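Local atomic coordinates of probable fumarate reductase Ifc3 (Shewanella frigidimarina, PDB entry 1QO8), a protein that catalyses, in vitro, the essentially unidirectional reduction of fumarate to succinate with one FAD and four c-type hemes per subunit, and may take part in electron transport to Fe(3+). Residues Met435-Thr441 with Ser487-Val492; Asn508-Ser512 with Ile554-Asn558. All blocks are in the same frame, centred on the assembly; numbering follows the deposited sequence.

How the contacts relate
Contact 1 closes before contact 2 opens along the chain, and their centres lie about 51 Å apart on opposite sides of the chain's centre, with nearest atoms about 34 Å apart. One element connects them: strand 489-505 begins in contact 1, where it pairs with strand 437-439 in a mixed sheet, and the loop that follows it supplies Asn508-Ser512. Contact 1 adds an edge strand to that sheet on the side of heme #4, the side chain of Met435 being about 6 Å from that of His83, an axial ligand of its iron. Contact 2 packs the loop on helix 543-563 on the FAD side, where the side chain of Ala555 is about 10 Å from the cofactor.

Contact 1. Residues Met435-Thr441 with Ser487-Val492; sequences MLYKGDT and SPYYAV
Leu436 CD1 presses obliquely on the Tyr490 ring, 3.5 Å from Tyr490 CD1, while Lys438 bounds the ring at its edge. The lysine CG lies between its backbone N and carbonyl carbon (chi1 55°), and the bent chain runs alongside the tyrosine, bringing Lys438 CE to 3.5 Å from Tyr490 CE1. The other Leu436 branch, CD2, crosses toward Val492 CG2, whose partner methyl CG1 fits beside Met435 CB and CE. On the opposite sheet face, Ala491 is a small bump near Tyr437 CB. Gly439 has no side chain there, and the Tyr489 ring extends past it to Thr441, with Gly439 O and Asp440 O near its edge.

The short strand segments approach to 4.6 Å with their directions 160° apart. Tyr437 with Ala491 and Gly439 with Tyr489 are hydrogen-bonded pairs; Lys438 with Tyr490 is the non-hydrogen-bonded pair between them. Beyond the ladder, Ser487 OG donates to an in-plane lone pair of Asp440 O at 2.9 Å. Strand 489-505 lies between 437-439 and 412-417, with backbone bonds from Tyr490 to Phe416 and Val492 to Ile414; Tyr421 stacks on the Tyr490 ring. Four backbone bonds thus hold the strand pair; separately, the lysine stem packs on Tyr490 while NZ pairs with Asp431.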
loop_
_atom_site.group_PDB
_atom_site.type_symbol
_atom_site.label_atom_id
_atom_site.label_comp_id
_atom_site.label_asym_id
_atom_site.label_seq_id
_atom_site.Cartn_x
_atom_site.Cartn_y
_atom_site.Cartn_z
ATOM N N MET A 435 -3.432 -35.710 8.390
ATOM C CA MET A 435 -2.805 -34.574 9.101
ATOM C C MET A 435 -2.333 -34.830 10.522
ATOM O O MET A 435 -1.531 -34.074 11.138
ATOM C CB MET A 435 -3.886 -33.473 9.055
ATOM C CG MET A 435 -3.969 -32.922 7.582
ATOM S SD MET A 435 -5.462 -31.843 7.642
ATOM C CE MET A 435 -4.788 -30.417 8.546
ATOM N N LEU A 436 -2.800 -35.959 11.084
ATOM C CA LEU A 436 -2.434 -36.186 12.523
ATOM C C LEU A 436 -1.210 -37.038 12.674
ATOM O O LEU A 436 -1.200 -38.188 12.151
ATOM C CB LEU A 436 -3.590 -36.942 13.196
ATOM C CG LEU A 436 -4.942 -36.244 13.130
ATOM C CD1 LEU A 436 -5.864 -36.993 14.068
ATOM C CD2 LEU A 436 -4.757 -34.720 13.371
ATOM N N TYR A 437 -0.227 -36.595 13.439
ATOM C CA TYR A 437 0.788 -37.480 13.986
ATOM C C TYR A 437 0.200 -38.260 15.174
ATOM O O TYR A 437 -0.708 -37.724 15.827
ATOM C CB TYR A 437 1.953 -36.642 14.526
ATOM C CG TYR A 437 2.778 -36.003 13.406
ATOM C CD1 TYR A 437 2.299 -34.989 12.617
ATOM C CD2 TYR A 437 4.086 -36.456 13.204
ATOM C CE1 TYR A 437 3.072 -34.397 11.619
ATOM C CE2 TYR A 437 4.885 -35.902 12.203
ATOM C CZ TYR A 437 4.362 -34.898 11.425
ATOM O OH TYR A 437 5.185 -34.366 10.440
ATOM N N LYS A 438 0.703 -39.457 15.468
ATOM C CA LYS A 438 0.082 -40.171 16.587
ATOM C C LYS A 438 1.078 -41.068 17.288
ATOM O O LYS A 438 2.116 -41.321 16.717
ATOM C CB LYS A 438 -1.135 -40.978 16.223
ATOM C CG LYS A 438 -0.986 -41.992 15.134
ATOM C CD LYS A 438 -2.382 -42.446 14.652
ATOM C CE LYS A 438 -3.059 -41.305 13.887
ATOM N NZ LYS A 438 -3.826 -41.792 12.698
ATOM N N GLY A 439 0.837 -41.343 18.553
ATOM C CA GLY A 439 1.809 -42.156 19.322
ATOM C C GLY A 439 0.872 -43.000 20.241
ATOM O O GLY A 439 -0.147 -42.501 20.731
ATOM N N ASP A 440 1.300 -44.256 20.429
ATOM C CA ASP A 440 0.652 -45.047 21.464
ATOM C C ASP A 440 0.878 -44.464 22.831
ATOM O O ASP A 440 0.048 -44.731 23.677
ATOM C CB ASP A 440 1.019 -46.553 21.405
ATOM C CG ASP A 440 0.183 -47.135 20.256
ATOM O OD1 ASP A 440 -0.474 -46.425 19.458
ATOM O OD2 ASP A 440 0.140 -48.374 20.096
ATOM N N THR A 441 2.019 -43.818 23.094
ATOM C CA THR A 441 2.295 -43.185 24.361
ATOM C C THR A 441 2.696 -41.720 24.059
ATOM O O THR A 441 2.948 -41.370 22.893
ATOM C CB THR A 441 3.465 -43.876 25.089
ATOM O OG1 THR A 441 4.631 -43.555 24.346
ATOM C CG2 THR A 441 3.426 -45.416 25.101
ATOM N N SER A 487 -4.930 -43.411 25.292
ATOM C CA SER A 487 -4.158 -43.630 24.083
ATOM C C SER A 487 -4.803 -44.116 22.845
ATOM O O SER A 487 -5.913 -44.457 23.250
ATOM C CB SER A 487 -2.965 -44.474 24.529
ATOM O OG SER A 487 -2.714 -45.585 23.741
ATOM N N PRO A 488 -4.717 -43.452 21.688
ATOM C CA PRO A 488 -3.469 -43.010 21.132
ATOM C C PRO A 488 -3.435 -41.497 21.470
ATOM O O PRO A 488 -4.487 -40.918 21.738
ATOM C CB PRO A 488 -3.371 -43.228 19.646
ATOM C CG PRO A 488 -4.576 -43.996 19.264
ATOM C CD PRO A 488 -5.389 -44.052 20.514
ATOM N N TYR A 489 -2.292 -40.860 21.398
ATOM C CA TYR A 489 -2.168 -39.419 21.507
ATOM C C TYR A 489 -1.863 -38.824 20.117
ATOM O O TYR A 489 -1.233 -39.501 19.324
ATOM C CB TYR A 489 -1.077 -39.019 22.500
ATOM C CG TYR A 489 -1.352 -39.653 23.880
ATOM C CD1 TYR A 489 -0.897 -40.918 24.155
ATOM C CD2 TYR A 489 -2.089 -38.996 24.812
ATOM C CE1 TYR A 489 -1.187 -41.487 25.412
ATOM C CE2 TYR A 489 -2.358 -39.524 26.065
ATOM C CZ TYR A 489 -1.887 -40.793 26.344
ATOM O OH TYR A 489 -2.195 -41.329 27.577
ATOM N N TYR A 490 -2.404 -37.639 19.840
ATOM C CA TYR A 490 -2.409 -37.098 18.496
ATOM C C TYR A 490 -1.818 -35.691 18.450
ATOM O O TYR A 490 -1.961 -34.990 19.452
ATOM C CB TYR A 490 -3.861 -36.928 18.029
ATOM C CG TYR A 490 -4.537 -38.268 17.812
ATOM C CD1 TYR A 490 -4.456 -38.982 16.627
ATOM C CD2 TYR A 490 -5.255 -38.820 18.888
ATOM C CE1 TYR A 490 -5.091 -40.222 16.506
ATOM C CE2 TYR A 490 -5.908 -40.027 18.783
ATOM C CZ TYR A 490 -5.819 -40.706 17.577
ATOM O OH TYR A 490 -6.468 -41.913 17.489
ATOM N N ALA A 491 -1.286 -35.312 17.273
ATOM C CA ALA A 491 -0.937 -33.897 17.069
ATOM C C ALA A 491 -1.109 -33.443 15.603
ATOM O O ALA A 491 -0.819 -34.219 14.679
ATOM C CB ALA A 491 0.517 -33.676 17.430
ATOM N N VAL A 492 -1.454 -32.156 15.436
ATOM C CA VAL A 492 -1.493 -31.574 14.125
ATOM C C VAL A 492 -0.566 -30.315 14.101
ATOM O O VAL A 492 -0.670 -29.514 15.046
ATOM C CB VAL A 492 -2.714 -30.800 13.660
ATOM C CG1 VAL A 492 -2.915 -30.969 12.150
ATOM C CG2 VAL A 492 -3.903 -30.845 14.555
#

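Contact 2. Residues Asn508-Ser512 with Ile554-Asn558; sequences NTTAS and IAGDN
Asn558 lays its carboxamide across the Thr510 side chain at about a right angle, with Asn558 CG 3.8 Å from Thr510 CB and OD1 near the methyl CG2. Its CG stands anti to its own carbonyl carbon (chi1 -63°), which carries the amide back along the helix. There Asn558 ND2 donates to Ile554 O at 2.8 Å, coming from above the carbonyl plane; the same oxygen also accepts the helical bond from Asn558 N. Thr510 O is 3.2 Å from Asn558 ND2, but the poor angle makes this a polar contact rather than a hydrogen bond.

Beside the amide, Ile554 turns CG2 onto the carbonyl of Thr510, with Ile554 CG2 3.8 Å from Thr510 O. Ala511 points its methyl at the helix, with Ala511 CB 3.8 Å from Ala555 CA and 4.0 Å from Ala555 CB. With Asn558 replaced by an alanine, Ile554 O would probably lose its side-chain donor, and a gap is likely to open beside Thr510 CB.

The opposing loop is a type I beta turn from Asn508 to Ala511, closed by the backbone bond from Ala511 N to Asn508 O at 2.9 Å. This turn leads into strand 512-514 and sits against helix 543-563. Helix 201-220 touches Thr509 and Ile554 through Ile206, whereas Phe525 of strand 524-526, in the five-stranded parallel sheet, meets Ser512 and Asn558.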
loop_
_atom_site.group_PDB
_atom_site.type_symbol
_atom_site.label_atom_id
_atom_site.label_comp_id
_atom_site.label_asym_id
_atom_site.label_seq_id
_atom_site.Cartn_x
_atom_site.Cartn_y
_atom_site.Cartn_z
ATOM N N ASN A 508 -15.979 1.259 -8.831
ATOM C CA ASN A 508 -17.249 1.915 -8.547
ATOM C C ASN A 508 -18.348 0.877 -8.421
ATOM O O ASN A 508 -18.190 -0.331 -8.598
ATOM C CB ASN A 508 -17.612 2.891 -9.698
ATOM C CG ASN A 508 -18.242 2.116 -10.835
ATOM O OD1 ASN A 508 -17.800 1.237 -11.564
ATOM N ND2 ASN A 508 -19.575 2.413 -10.931
ATOM N N THR A 509 -19.578 1.362 -8.303
ATOM C CA THR A 509 -20.740 0.505 -8.217
ATOM C C THR A 509 -21.049 -0.201 -9.505
ATOM O O THR A 509 -21.735 -1.214 -9.367
ATOM C CB THR A 509 -21.994 1.227 -7.705
ATOM O OG1 THR A 509 -22.422 2.163 -8.671
ATOM C CG2 THR A 509 -21.613 1.919 -6.407
ATOM N N THR A 510 -20.535 0.200 -10.663
ATOM C CA THR A 510 -20.784 -0.602 -11.858
ATOM C C THR A 510 -19.570 -1.457 -12.148
ATOM O O THR A 510 -19.436 -2.046 -13.211
ATOM C CB THR A 510 -21.130 0.295 -13.070
ATOM O OG1 THR A 510 -20.121 1.291 -13.110
ATOM C CG2 THR A 510 -22.539 0.910 -12.910
ATOM N N ALA A 511 -18.628 -1.540 -11.213
ATOM C CA ALA A 511 -17.484 -2.413 -11.248
ATOM C C ALA A 511 -16.502 -1.995 -12.324
ATOM O O ALA A 511 -15.709 -2.844 -12.776
ATOM C CB ALA A 511 -17.828 -3.894 -11.464
ATOM N N SER A 512 -16.480 -0.708 -12.671
ATOM C CA SER A 512 -15.342 -0.177 -13.402
ATOM C C SER A 512 -14.157 -0.077 -12.427
ATOM O O SER A 512 -14.442 0.396 -11.310
ATOM C CB SER A 512 -15.624 1.283 -13.840
ATOM O OG SER A 512 -16.387 1.245 -15.038
ATOM N N ILE A 554 -22.308 -8.114 -12.126
ATOM C CA ILE A 554 -22.314 -6.694 -12.503
ATOM C C ILE A 554 -21.144 -6.362 -13.422
ATOM O O ILE A 554 -21.385 -5.696 -14.468
ATOM C CB ILE A 554 -22.354 -5.798 -11.260
ATOM C CG1 ILE A 554 -23.691 -5.868 -10.561
ATOM C CG2 ILE A 554 -22.121 -4.336 -11.676
ATOM C CD1 ILE A 554 -23.704 -5.350 -9.138
ATOM N N ALA A 555 -19.940 -6.905 -13.181
ATOM C CA ALA A 555 -18.783 -6.606 -13.998
ATOM C C ALA A 555 -18.948 -7.071 -15.445
ATOM O O ALA A 555 -18.527 -6.435 -16.398
ATOM C CB ALA A 555 -17.505 -7.314 -13.500
ATOM N N GLY A 556 -19.459 -8.309 -15.582
ATOM C CA GLY A 556 -19.695 -8.966 -16.862
ATOM C C GLY A 556 -20.824 -8.256 -17.630
ATOM O O GLY A 556 -20.636 -8.008 -18.814
ATOM N N ASP A 557 -21.879 -7.863 -16.973
ATOM C CA ASP A 557 -22.956 -7.079 -17.597
ATOM C C ASP A 557 -22.494 -5.693 -18.012
ATOM O O ASP A 557 -22.701 -5.366 -19.190
ATOM C CB ASP A 557 -24.166 -6.998 -16.667
ATOM C CG ASP A 557 -25.373 -6.313 -17.281
ATOM O OD1 ASP A 557 -26.005 -6.849 -18.214
ATOM O OD2 ASP A 557 -25.686 -5.194 -16.842
ATOM N N ASN A 558 -21.805 -4.901 -17.209
ATOM C CA ASN A 558 -21.247 -3.624 -17.677
ATOM C C ASN A 558 -20.130 -3.792 -18.680
ATOM O O ASN A 558 -19.996 -3.007 -19.634
ATOM C CB ASN A 558 -20.765 -2.763 -16.520
ATOM C CG ASN A 558 -21.951 -2.407 -15.629
ATOM O OD1 ASN A 558 -22.715 -1.539 -16.028
ATOM N ND2 ASN A 558 -22.177 -3.008 -14.495
#